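Side-chain contacts in carbohydrate binding module family 33 and 10 domain protein (Teredinibacter turnerae, PDB 6RW7), which probably cleaves cellulose oxidatively with a bound copper ion, this chain being the AA10 lytic polysaccharide monooxygenase domain of a longer protein: residues 54-57 and 58-62; 144-148 and 149-153; 158-162 and 163-167; 185-188 and 189-193. All coordinates share one frame; numbering follows the deposited sequence.

Interaction 1: 54-57 and 58-62; sequences HHEG and RKVVK
V61 and H55 meet where the loop after strand 52-54 turns back on itself. The V61 side chain can be followed outwards. Its CB sits 3.5 Å from G57 O, the carbonyl oxygen that opens the turn. CG2 also lies close to G57 O. It stands beside the V61 backbone N, with CG1 anti to that N (chi1 176°). This places CG2 over one face of the H55 imidazole, 3.8 Å from the ring centroid and displaced toward the rim. It is a CH-pi contact, and the two side chains cross at about a right angle. The ring is also tied to the backbone: H55 ND1 accepts a hydrogen bond of 3.0 Å from G57 N. F70 touches both H55 and V61.

On the outer side of the turn, V60 packs on E56. V60 CG2 rests 3.7 Å from E56 CB, and V60 CG1 comes 3.6 Å from E56 OE1. A water takes the K59 N-H and donates to E56 O, and so links E56 to K59 across the G57-R58 corner.

Further on, K62 folds back beside R58. K62 NZ donates to R58 O at 2.8 Å, and K62 CD lies over the face of the R58 guanidinium. K59 instead leads away to salt bridges with E113 and D143.

The backbone explains the compact shape. G57 O accepts from V60 N at 2.9 Å and from V61 N at 2.8 Å, on opposite faces of its carbonyl plane. These i+3 and i+4 bonds to one oxygen are typical of a beta turn overlapped by an alpha turn.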
loop_
_atom_site.group_PDB
_atom_site.type_symbol
_atom_site.label_atom_id
_atom_site.label_comp_id
_atom_site.label_asym_id
_atom_site.label_seq_id
_atom_site.Cartn_x
_atom_site.Cartn_y
_atom_site.Cartn_z
ATOM N N HIS A 54 -13.058 1.919 -7.926
ATOM C CA HIS A 54 -13.236 1.632 -9.357
ATOM C C HIS A 54 -12.998 2.923 -10.125
ATOM O O HIS A 54 -13.962 3.554 -10.528
ATOM C CB HIS A 54 -14.619 1.035 -9.627
ATOM C CG HIS A 54 -14.779 -0.296 -8.997
ATOM N ND1 HIS A 54 -15.211 -0.442 -7.700
ATOM C CD2 HIS A 54 -14.533 -1.533 -9.472
ATOM C CE1 HIS A 54 -15.199 -1.723 -7.384
ATOM N NE2 HIS A 54 -14.823 -2.413 -8.473
ATOM N N HIS A 55 -11.733 3.278 -10.287
ATOM C CA HIS A 55 -11.311 4.501 -11.006
ATOM C C HIS A 55 -9.811 4.424 -11.243
ATOM O O HIS A 55 -9.210 3.365 -10.957
ATOM C CB HIS A 55 -11.749 5.750 -10.246
ATOM C CG HIS A 55 -11.221 5.862 -8.861
ATOM N ND1 HIS A 55 -9.866 5.680 -8.532
ATOM C CD2 HIS A 55 -11.859 6.150 -7.710
ATOM C CE1 HIS A 55 -9.731 5.876 -7.241
ATOM N NE2 HIS A 55 -10.927 6.153 -6.706
ATOM N N GLU A 56 -9.247 5.474 -11.809
ATOM C CA GLU A 56 -7.859 5.492 -12.334
ATOM C C GLU A 56 -6.824 5.846 -11.248
ATOM O O GLU A 56 -5.631 5.923 -11.567
ATOM C CB GLU A 56 -7.813 6.472 -13.504
ATOM C CG GLU A 56 -8.610 6.014 -14.721
ATOM C CD GLU A 56 -8.876 7.160 -15.695
ATOM O OE1 GLU A 56 -9.688 8.047 -15.362
ATOM O OE2 GLU A 56 -8.247 7.172 -16.772
ATOM N N GLY A 57 -7.230 6.027 -9.999
ATOM C CA GLY A 57 -6.299 6.235 -8.884
ATOM C C GLY A 57 -5.718 7.634 -8.852
ATOM O O GLY A 57 -6.210 8.545 -9.557
ATOM N N ARG A 58 -4.684 7.798 -8.043
ATOM C CA ARG A 58 -4.121 9.113 -7.669
ATOM C C ARG A 58 -3.557 9.882 -8.877
ATOM O O ARG A 58 -3.522 11.096 -8.772
ATOM C CB ARG A 58 -3.060 8.924 -6.584
ATOM C CG ARG A 58 -2.382 10.219 -6.156
ATOM C CD ARG A 58 -3.311 11.187 -5.478
ATOM N NE ARG A 58 -2.596 12.436 -5.258
ATOM C CZ ARG A 58 -3.136 13.567 -4.818
ATOM N NH1 ARG A 58 -4.432 13.638 -4.543
ATOM N NH2 ARG A 58 -2.380 14.653 -4.702
ATOM N N LYS A 59 -3.170 9.244 -9.968
ATOM C CA LYS A 59 -2.702 10.007 -11.162
ATOM C C LYS A 59 -3.830 10.893 -11.669
ATOM O O LYS A 59 -3.502 11.953 -12.250
ATOM C CB LYS A 59 -2.215 9.078 -12.261
ATOM C CG LYS A 59 -0.886 8.420 -11.901
ATOM C CD LYS A 59 -0.314 7.635 -13.038
ATOM C CE LYS A 59 -1.091 6.371 -13.324
ATOM N NZ LYS A 59 -0.554 5.673 -14.517
ATOM N N VAL A 60 -5.073 10.474 -11.463
ATOM C CA VAL A 60 -6.274 11.157 -12.016
ATOM C C VAL A 60 -7.103 11.778 -10.894
ATOM O O VAL A 60 -7.572 12.914 -11.073
ATOM C CB VAL A 60 -7.082 10.166 -12.870
ATOM C CG1 VAL A 60 -8.421 10.767 -13.310
ATOM C CG2 VAL A 60 -6.247 9.724 -14.056
ATOM N N VAL A 61 -7.390 11.027 -9.844
ATOM C CA VAL A 61 -8.367 11.388 -8.786
ATOM C C VAL A 61 -7.594 12.143 -7.709
ATOM O O VAL A 61 -6.827 11.472 -6.989
ATOM C CB VAL A 61 -9.016 10.117 -8.212
ATOM C CG1 VAL A 61 -9.955 10.452 -7.063
ATOM C CG2 VAL A 61 -9.684 9.291 -9.303
ATOM N N LYS A 62 -7.751 13.462 -7.598
ATOM C CA LYS A 62 -6.901 14.296 -6.709
ATOM C C LYS A 62 -7.624 14.700 -5.425
ATOM O O LYS A 62 -6.965 15.269 -4.543
ATOM C CB LYS A 62 -6.439 15.555 -7.442
ATOM C CG LYS A 62 -5.626 15.277 -8.683
ATOM C CD LYS A 62 -4.377 14.482 -8.390
ATOM C CE LYS A 62 -3.505 14.373 -9.606
ATOM N NZ LYS A 62 -2.344 13.525 -9.319
HETATM O O HOH W 1 -3.104 6.326 -10.473
#

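Interaction 2: 144-148 and 149-153; sequences ESIVP and GDFST. With NA (sodium ion), chain B.
This is a surface turn contact in which I146 packs on F151 and T153 just after strand 142-145, where the chain reverses toward strand 157-160. I146 CD1 stands over the centre of the F151 ring, 3.6 Å from its centroid and almost on the ring normal, as a CH-pi contact. The branch gets there because I146 CG1 lies between the backbone N and the carbonyl carbon (chi1 56°). T111, on strand 111-118, touches both side chains.

Between them, V147 to D150 form a type II beta turn. D150 N donates to V147 O at 2.9 Å, and G149 takes the positive-phi corner. T153 closes the ring of contacts. Its OG1 donates to D150 O at 2.7 Å and accepts a weak bond of 3.0 Å from V147 N. T153 CG2 meanwhile lies 3.9 Å from V147 CG2, the two side chains crossing at about a right angle.

D150 OD1 takes both S152 N, completing an Asx turn, and S152 OG at 2.7 Å, from the same face of the carboxylate plane. F151 O binds the sodium ion at 2.3 Å. Three waters and the carbonyl oxygens of N154 and V157 complete its shell.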
loop_
_atom_site.group_PDB
_atom_site.type_symbol
_atom_site.label_atom_id
_atom_site.label_comp_id
_atom_site.label_asym_id
_atom_site.label_seq_id
_atom_site.Cartn_x
_atom_site.Cartn_y
_atom_site.Cartn_z
ATOM N N GLU A 144 4.436 1.381 -13.694
ATOM C CA GLU A 144 4.742 0.312 -14.655
ATOM C C GLU A 144 3.418 -0.244 -15.144
ATOM O O GLU A 144 2.649 -0.772 -14.310
ATOM C CB GLU A 144 5.638 -0.734 -14.017
ATOM C CG GLU A 144 6.994 -0.178 -13.634
ATOM C CD GLU A 144 7.892 0.286 -14.770
ATOM O OE1 GLU A 144 7.580 0.026 -15.962
ATOM O OE2 GLU A 144 8.894 0.972 -14.468
ATOM N N SER A 145 3.222 -0.219 -16.457
ATOM C CA SER A 145 1.997 -0.755 -17.079
ATOM C C SER A 145 2.324 -1.902 -18.038
ATOM O O SER A 145 3.469 -2.034 -18.535
ATOM C CB SER A 145 1.223 0.345 -17.743
ATOM O OG SER A 145 1.915 0.857 -18.862
ATOM N N ILE A 146 1.333 -2.754 -18.231
ATOM C CA ILE A 146 1.363 -3.878 -19.197
ATOM C C ILE A 146 0.146 -3.740 -20.101
ATOM O O ILE A 146 -0.853 -3.143 -19.708
ATOM C CB ILE A 146 1.380 -5.255 -18.499
ATOM C CG1 ILE A 146 0.195 -5.436 -17.551
ATOM C CG2 ILE A 146 2.715 -5.497 -17.811
ATOM C CD1 ILE A 146 0.074 -6.856 -17.063
ATOM N N VAL A 147 0.263 -4.227 -21.325
ATOM C CA VAL A 147 -0.941 -4.626 -22.092
ATOM C C VAL A 147 -1.727 -5.534 -21.153
ATOM O O VAL A 147 -1.154 -6.470 -20.584
ATOM C CB VAL A 147 -0.534 -5.337 -23.391
ATOM C CG1 VAL A 147 -1.739 -5.945 -24.088
ATOM C CG2 VAL A 147 0.184 -4.371 -24.323
ATOM N N PRO A 148 -3.029 -5.269 -20.898
ATOM C CA PRO A 148 -3.710 -5.941 -19.795
ATOM C C PRO A 148 -3.566 -7.467 -19.836
ATOM O O PRO A 148 -3.863 -8.117 -20.855
ATOM C CB PRO A 148 -5.156 -5.455 -19.939
ATOM C CG PRO A 148 -4.971 -4.051 -20.462
ATOM C CD PRO A 148 -3.852 -4.203 -21.485
ATOM N N GLY A 149 -3.044 -8.028 -18.744
ATOM C CA GLY A 149 -2.901 -9.477 -18.543
ATOM C C GLY A 149 -1.674 -10.067 -19.219
ATOM O O GLY A 149 -1.387 -11.253 -19.011
ATOM N N ASP A 150 -0.957 -9.271 -20.009
ATOM C CA ASP A 150 0.198 -9.765 -20.792
ATOM C C ASP A 150 1.475 -9.268 -20.115
ATOM O O ASP A 150 1.967 -8.185 -20.451
ATOM C CB ASP A 150 0.098 -9.364 -22.259
ATOM C CG ASP A 150 1.192 -10.019 -23.084
ATOM O OD1 ASP A 150 2.129 -10.631 -22.480
ATOM O OD2 ASP A 150 1.101 -9.933 -24.321
ATOM N N PHE A 151 2.033 -10.065 -19.214
ATOM C CA PHE A 151 3.160 -9.615 -18.371
ATOM C C PHE A 151 4.454 -9.575 -19.182
ATOM O O PHE A 151 5.376 -8.886 -18.755
ATOM C CB PHE A 151 3.256 -10.481 -17.121
ATOM C CG PHE A 151 2.183 -10.136 -16.121
ATOM C CD1 PHE A 151 0.893 -10.600 -16.293
ATOM C CD2 PHE A 151 2.444 -9.310 -15.039
ATOM C CE1 PHE A 151 -0.099 -10.297 -15.379
ATOM C CE2 PHE A 151 1.447 -8.995 -14.124
ATOM C CZ PHE A 151 0.167 -9.474 -14.307
ATOM N N SER A 152 4.492 -10.199 -20.363
ATOM C CA SER A 152 5.680 -10.155 -21.257
ATOM C C SER A 152 5.892 -8.747 -21.817
ATOM O O SER A 152 7.002 -8.463 -22.321
ATOM C CB SER A 152 5.551 -11.193 -22.358
ATOM O OG SER A 152 4.643 -10.738 -23.346
ATOM N N THR A 153 4.938 -7.836 -21.671
ATOM C CA THR A 153 5.018 -6.494 -22.302
ATOM C C THR A 153 5.733 -5.479 -21.395
ATOM O O THR A 153 5.845 -4.314 -21.816
ATOM C CB THR A 153 3.644 -5.999 -22.754
ATOM O OG1 THR A 153 2.781 -5.871 -21.618
ATOM C CG2 THR A 153 3.054 -6.931 -23.791
HETATM NA NA NA B . 7.335 -8.981 -17.475
HETATM O O HOH W 2 3.756 -2.007 -21.417
HETATM O O HOH W 3 8.707 -9.056 -19.472
HETATM O O HOH W 4 9.365 -9.448 -16.338
HETATM O O HOH W 5 7.097 -11.325 -17.418
#

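Interaction 3: 158-162 and 163-167; sequences EADMA and NSHIN. With CU (copper (II) ion), chain C.
D160 and N163 face each other across the end of a beta hairpin, their carboxylate and amide planes 81° apart. D160 OD2 lies in the plane of the N163 amide: ND2 donates to this oxygen at 2.8 Å, on its syn side. The backbone uses the other oxygen. N163 N donates to D160 OD1 at 3.0 Å, coming from well above the carboxylate plane. One aspartate grips both ends of the asparagine. D160 CG lies anti to its own N (chi1 171°), which sends the carboxylate out toward the N163 end of the turn.

E158, two residues before D160 on the same sheet face, meets N167 with planes almost as steeply crossed (82°). N167 ND2 donates to E158 OE1 at 2.9 Å, on the anti lone pair of that oxygen. A water connects D160 OD2 with N167 ND2, so the two polar pairs are joined.

N163 CB covers the centre of one face of the H165 ring, 3.7 Å above its plane. H165 NE2 binds the copper(II) ion at 2.0 Å, and E5 and D101 complete the protein ligands. A water on this metal also donates to N163 O.

The backbone is that of an antiparallel hairpin with a G1 bulge, where S164 and H165 both face D160. E158 with N167 and D160 with H165 are hydrogen-bonded pairs. Strand 157-160 is one of the two edge strands of its four-stranded sheet. Strand 165-172 lies next to it, followed by 96-101 and then 3-6, the strands that bring D101 and E5 to the metal.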
loop_
_atom_site.group_PDB
_atom_site.type_symbol
_atom_site.label_atom_id
_atom_site.label_comp_id
_atom_site.label_asym_id
_atom_site.label_seq_id
_atom_site.Cartn_x
_atom_site.Cartn_y
_atom_site.Cartn_z
ATOM N N GLU A 158 6.315 -8.898 -13.174
ATOM C CA GLU A 158 6.292 -10.370 -13.302
ATOM C C GLU A 158 5.058 -10.927 -12.594
ATOM O O GLU A 158 4.748 -10.473 -11.474
ATOM C CB GLU A 158 7.623 -10.831 -12.725
ATOM C CG GLU A 158 7.766 -12.298 -12.439
ATOM C CD GLU A 158 9.180 -12.464 -11.934
ATOM O OE1 GLU A 158 9.398 -12.301 -10.719
ATOM O OE2 GLU A 158 10.074 -12.607 -12.785
ATOM N N ALA A 159 4.375 -11.863 -13.245
ATOM C CA ALA A 159 3.291 -12.660 -12.644
ATOM C C ALA A 159 3.901 -13.923 -12.023
ATOM O O ALA A 159 4.589 -14.667 -12.733
ATOM C CB ALA A 159 2.248 -13.003 -13.672
ATOM N N ASP A 160 3.673 -14.161 -10.742
ATOM C CA ASP A 160 4.046 -15.431 -10.083
ATOM C C ASP A 160 2.751 -16.203 -9.853
ATOM O O ASP A 160 2.064 -15.962 -8.858
ATOM C CB ASP A 160 4.861 -15.138 -8.832
ATOM C CG ASP A 160 5.125 -16.345 -7.962
ATOM O OD1 ASP A 160 4.664 -17.461 -8.314
ATOM O OD2 ASP A 160 5.794 -16.130 -6.939
ATOM N N MET A 161 2.405 -17.089 -10.771
ATOM C CA MET A 161 1.104 -17.798 -10.734
ATOM C C MET A 161 1.082 -18.793 -9.567
ATOM O O MET A 161 0.012 -19.036 -9.002
ATOM C CB MET A 161 0.872 -18.537 -12.061
ATOM C CG MET A 161 0.925 -17.629 -13.262
ATOM S SD MET A 161 -0.233 -16.259 -13.060
ATOM C CE MET A 161 -1.773 -17.182 -13.088
ATOM N N ALA A 162 2.230 -19.333 -9.199
ATOM C CA ALA A 162 2.332 -20.343 -8.125
ATOM C C ALA A 162 1.977 -19.722 -6.779
ATOM O O ALA A 162 1.236 -20.362 -5.995
ATOM C CB ALA A 162 3.718 -20.915 -8.104
ATOM N N ASN A 163 2.463 -18.505 -6.519
ATOM C CA ASN A 163 2.209 -17.820 -5.223
ATOM C C ASN A 163 1.034 -16.845 -5.317
ATOM O O ASN A 163 0.680 -16.294 -4.271
ATOM C CB ASN A 163 3.450 -17.089 -4.740
ATOM C CG ASN A 163 4.520 -18.050 -4.278
ATOM O OD1 ASN A 163 4.285 -18.804 -3.337
ATOM N ND2 ASN A 163 5.671 -18.050 -4.934
ATOM N N SER A 164 0.454 -16.642 -6.494
ATOM C CA SER A 164 -0.546 -15.572 -6.757
ATOM C C SER A 164 0.043 -14.231 -6.331
ATOM O O SER A 164 -0.593 -13.513 -5.534
ATOM C CB SER A 164 -1.843 -15.819 -6.034
ATOM O OG SER A 164 -2.450 -16.996 -6.520
ATOM N N HIS A 165 1.227 -13.906 -6.833
ATOM C CA HIS A 165 1.919 -12.629 -6.569
ATOM C C HIS A 165 2.150 -11.881 -7.879
ATOM O O HIS A 165 2.339 -12.513 -8.936
ATOM C CB HIS A 165 3.266 -12.831 -5.877
ATOM C CG HIS A 165 3.201 -13.289 -4.462
ATOM N ND1 HIS A 165 4.349 -13.553 -3.752
ATOM C CD2 HIS A 165 2.154 -13.527 -3.642
ATOM C CE1 HIS A 165 4.013 -13.933 -2.530
ATOM N NE2 HIS A 165 2.674 -13.904 -2.444
ATOM N N ILE A 166 2.171 -10.555 -7.796
ATOM C CA ILE A 166 2.755 -9.703 -8.862
ATOM C C ILE A 166 4.025 -9.089 -8.288
ATOM O O ILE A 166 3.954 -8.470 -7.210
ATOM C CB ILE A 166 1.783 -8.618 -9.354
ATOM C CG1 ILE A 166 0.515 -9.206 -9.976
ATOM C CG2 ILE A 166 2.497 -7.669 -10.292
ATOM C CD1 ILE A 166 -0.593 -8.202 -10.226
ATOM N N ASN A 167 5.160 -9.264 -8.963
ATOM C CA ASN A 167 6.454 -8.687 -8.545
ATOM C C ASN A 167 6.762 -7.501 -9.466
ATOM O O ASN A 167 6.742 -7.677 -10.695
ATOM C CB ASN A 167 7.577 -9.723 -8.601
ATOM C CG ASN A 167 7.298 -10.975 -7.802
ATOM O OD1 ASN A 167 6.748 -10.911 -6.699
ATOM N ND2 ASN A 167 7.687 -12.127 -8.341
HETATM CU CU CU C . 1.780 -14.338 -0.723
HETATM O O HOH W 6 7.968 -14.796 -6.927
HETATM O O HOH W 7 -2.314 -17.680 -9.064
HETATM O O HOH W 8 -1.247 -19.330 -4.940
HETATM O O HOH W 9 1.164 -16.240 -1.605
#

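Interaction 4: 185-188 and 189-193; sequences WGRN and EHTYE
G186 already runs beside E193, its C lying 3.8 Å from E193 O. The next residue makes the backbone bond: R187 N donates to the same E193 O at 2.8 Å, pairing the strands here.

The R187 side chain then travels alongside that of E193, both pointing the same way. It bends at chi3 (64°), which brings its NH1 2.9 Å from E193 OE1 in a salt bridge. E193 OE1 lies in the guanidinium plane, but NH1 comes from well above the carboxylate plane; the two planes are 69° apart. T191 OG1 sits over one face of the guanidinium, 3.7 Å from R187 CZ. The same OG1 accepts from E193 N at 2.9 Å, an ST turn that joins T191 to the start of the next strand. R187 NE pairs with D110.

N188 ends the segment and holds the turn from two sides. Its backbone O accepts from Y192 N at 2.8 Å, with a weaker bond from T191 N. Its side-chain OD1 takes H190 N at 3.2 Å, the donor standing above the plane of the side-chain amide.

E193, seen bound to copper(I) in this protein but not a ligand in this chain, lies about 4 Å from the copper(I) ion, nearest atoms. R187 holds OE1 and H54 holds OE2, while R187 also touches the copper ligand H107. This is consistent with R187 acting as a second-shell residue that helps to position the E193 carboxylate.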
loop_
_atom_site.group_PDB
_atom_site.type_symbol
_atom_site.label_atom_id
_atom_site.label_comp_id
_atom_site.label_asym_id
_atom_site.label_seq_id
_atom_site.Cartn_x
_atom_site.Cartn_y
_atom_site.Cartn_z
ATOM N N TRP A 185 -2.646 -0.970 -7.313
ATOM C CA TRP A 185 -2.700 -2.058 -8.312
ATOM C C TRP A 185 -3.987 -1.841 -9.096
ATOM O O TRP A 185 -5.056 -1.988 -8.499
ATOM C CB TRP A 185 -2.593 -3.428 -7.643
ATOM C CG TRP A 185 -3.037 -4.568 -8.500
ATOM C CD1 TRP A 185 -2.787 -4.763 -9.827
ATOM C CD2 TRP A 185 -3.822 -5.683 -8.053
ATOM N NE1 TRP A 185 -3.391 -5.912 -10.246
ATOM C CE2 TRP A 185 -4.038 -6.490 -9.186
ATOM C CE3 TRP A 185 -4.370 -6.065 -6.820
ATOM C CZ2 TRP A 185 -4.793 -7.655 -9.121
ATOM C CZ3 TRP A 185 -5.106 -7.228 -6.762
ATOM C CH2 TRP A 185 -5.328 -7.997 -7.903
ATOM N N GLY A 186 -3.872 -1.467 -10.364
ATOM C CA GLY A 186 -5.058 -1.134 -11.167
ATOM C C GLY A 186 -5.317 -2.160 -12.242
ATOM O O GLY A 186 -4.392 -2.505 -13.020
ATOM N N ARG A 187 -6.563 -2.607 -12.321
ATOM C CA ARG A 187 -7.065 -3.399 -13.462
ATOM C C ARG A 187 -7.477 -2.432 -14.573
ATOM O O ARG A 187 -7.592 -1.217 -14.344
ATOM C CB ARG A 187 -8.218 -4.288 -12.987
ATOM C CG ARG A 187 -7.768 -5.327 -11.973
ATOM C CD ARG A 187 -8.913 -6.066 -11.329
ATOM N NE ARG A 187 -9.669 -6.848 -12.294
ATOM C CZ ARG A 187 -10.896 -7.333 -12.093
ATOM N NH1 ARG A 187 -11.512 -7.168 -10.936
ATOM N NH2 ARG A 187 -11.505 -7.973 -13.058
ATOM N N ASN A 188 -7.707 -2.982 -15.752
ATOM C CA ASN A 188 -7.997 -2.169 -16.939
ATOM C C ASN A 188 -9.440 -1.650 -16.881
ATOM O O ASN A 188 -10.172 -1.908 -15.918
ATOM C CB ASN A 188 -7.660 -2.963 -18.193
ATOM C CG ASN A 188 -8.750 -3.916 -18.611
ATOM O OD1 ASN A 188 -9.621 -4.294 -17.827
ATOM N ND2 ASN A 188 -8.708 -4.270 -19.880
ATOM N N GLU A 189 -9.837 -0.967 -17.946
ATOM C CA GLU A 189 -11.112 -0.228 -18.034
ATOM C C GLU A 189 -12.329 -1.158 -17.969
ATOM O O GLU A 189 -13.416 -0.613 -17.748
ATOM C CB GLU A 189 -11.110 0.571 -19.338
ATOM C CG GLU A 189 -11.122 -0.327 -20.551
ATOM C CD GLU A 189 -11.183 0.383 -21.883
ATOM O OE1 GLU A 189 -11.527 1.582 -21.893
ATOM O OE2 GLU A 189 -10.928 -0.283 -22.901
ATOM N N HIS A 190 -12.215 -2.481 -18.115
ATOM C CA HIS A 190 -13.420 -3.351 -18.030
ATOM C C HIS A 190 -14.112 -3.108 -16.674
ATOM O O HIS A 190 -15.352 -3.102 -16.626
ATOM C CB HIS A 190 -13.085 -4.835 -18.216
ATOM C CG HIS A 190 -14.296 -5.699 -18.337
ATOM N ND1 HIS A 190 -15.052 -5.738 -19.491
ATOM C CD2 HIS A 190 -14.906 -6.517 -17.454
ATOM C CE1 HIS A 190 -16.068 -6.564 -19.313
ATOM N NE2 HIS A 190 -15.999 -7.058 -18.086
ATOM N N THR A 191 -13.326 -2.952 -15.603
ATOM C CA THR A 191 -13.808 -2.710 -14.227
ATOM C C THR A 191 -13.242 -1.426 -13.625
ATOM O O THR A 191 -13.859 -0.882 -12.695
ATOM C CB THR A 191 -13.435 -3.855 -13.271
ATOM O OG1 THR A 191 -12.014 -3.932 -13.037
ATOM C CG2 THR A 191 -13.980 -5.190 -13.740
ATOM N N TYR A 192 -12.025 -1.049 -14.035
ATOM C CA TYR A 192 -11.199 -0.008 -13.367
ATOM C C TYR A 192 -11.001 -0.334 -11.889
ATOM O O TYR A 192 -10.640 0.543 -11.105
ATOM C CB TYR A 192 -11.771 1.403 -13.546
ATOM C CG TYR A 192 -11.381 2.059 -14.853
ATOM C CD1 TYR A 192 -10.057 2.213 -15.218
ATOM C CD2 TYR A 192 -12.345 2.473 -15.755
ATOM C CE1 TYR A 192 -9.698 2.801 -16.427
ATOM C CE2 TYR A 192 -12.005 3.085 -16.949
ATOM C CZ TYR A 192 -10.676 3.241 -17.297
ATOM O OH TYR A 192 -10.376 3.811 -18.509
ATOM N N GLU A 193 -11.160 -1.585 -11.496
ATOM C CA GLU A 193 -11.006 -1.930 -10.062
ATOM C C GLU A 193 -9.533 -1.759 -9.686
ATOM O O GLU A 193 -8.651 -2.150 -10.461
ATOM C CB GLU A 193 -11.481 -3.354 -9.813
ATOM C CG GLU A 193 -11.534 -3.730 -8.364
ATOM C CD GLU A 193 -12.291 -5.013 -8.157
ATOM O OE1 GLU A 193 -11.673 -6.083 -8.269
ATOM O OE2 GLU A 193 -13.535 -4.921 -8.014
HETATM O O HOH W 10 -10.859 -4.791 -15.371
#

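How the interactions relate
From the N terminus the four contacts come in series, and none nests within or crosses another. Interaction 1 closes a turn in the loop that follows strand 52-54. Interaction 2 closes the turn that leaves strand 142-145, and interaction 3 closes the hairpin of strands 157-160 and 165-172. Interaction 4 closes the bend from strand 178-187 to strand 193-202. In space, interaction 4 touches all the others: Y192 packs on E56, N188 on P148, and W185 on I166. F151 packs on A159 to join interactions 2 and 3. The contacts of interaction 3 with 2 and 4 tie the four-stranded sheet to the mixed sheet. Of the other three, interaction 1 meets only interaction 4.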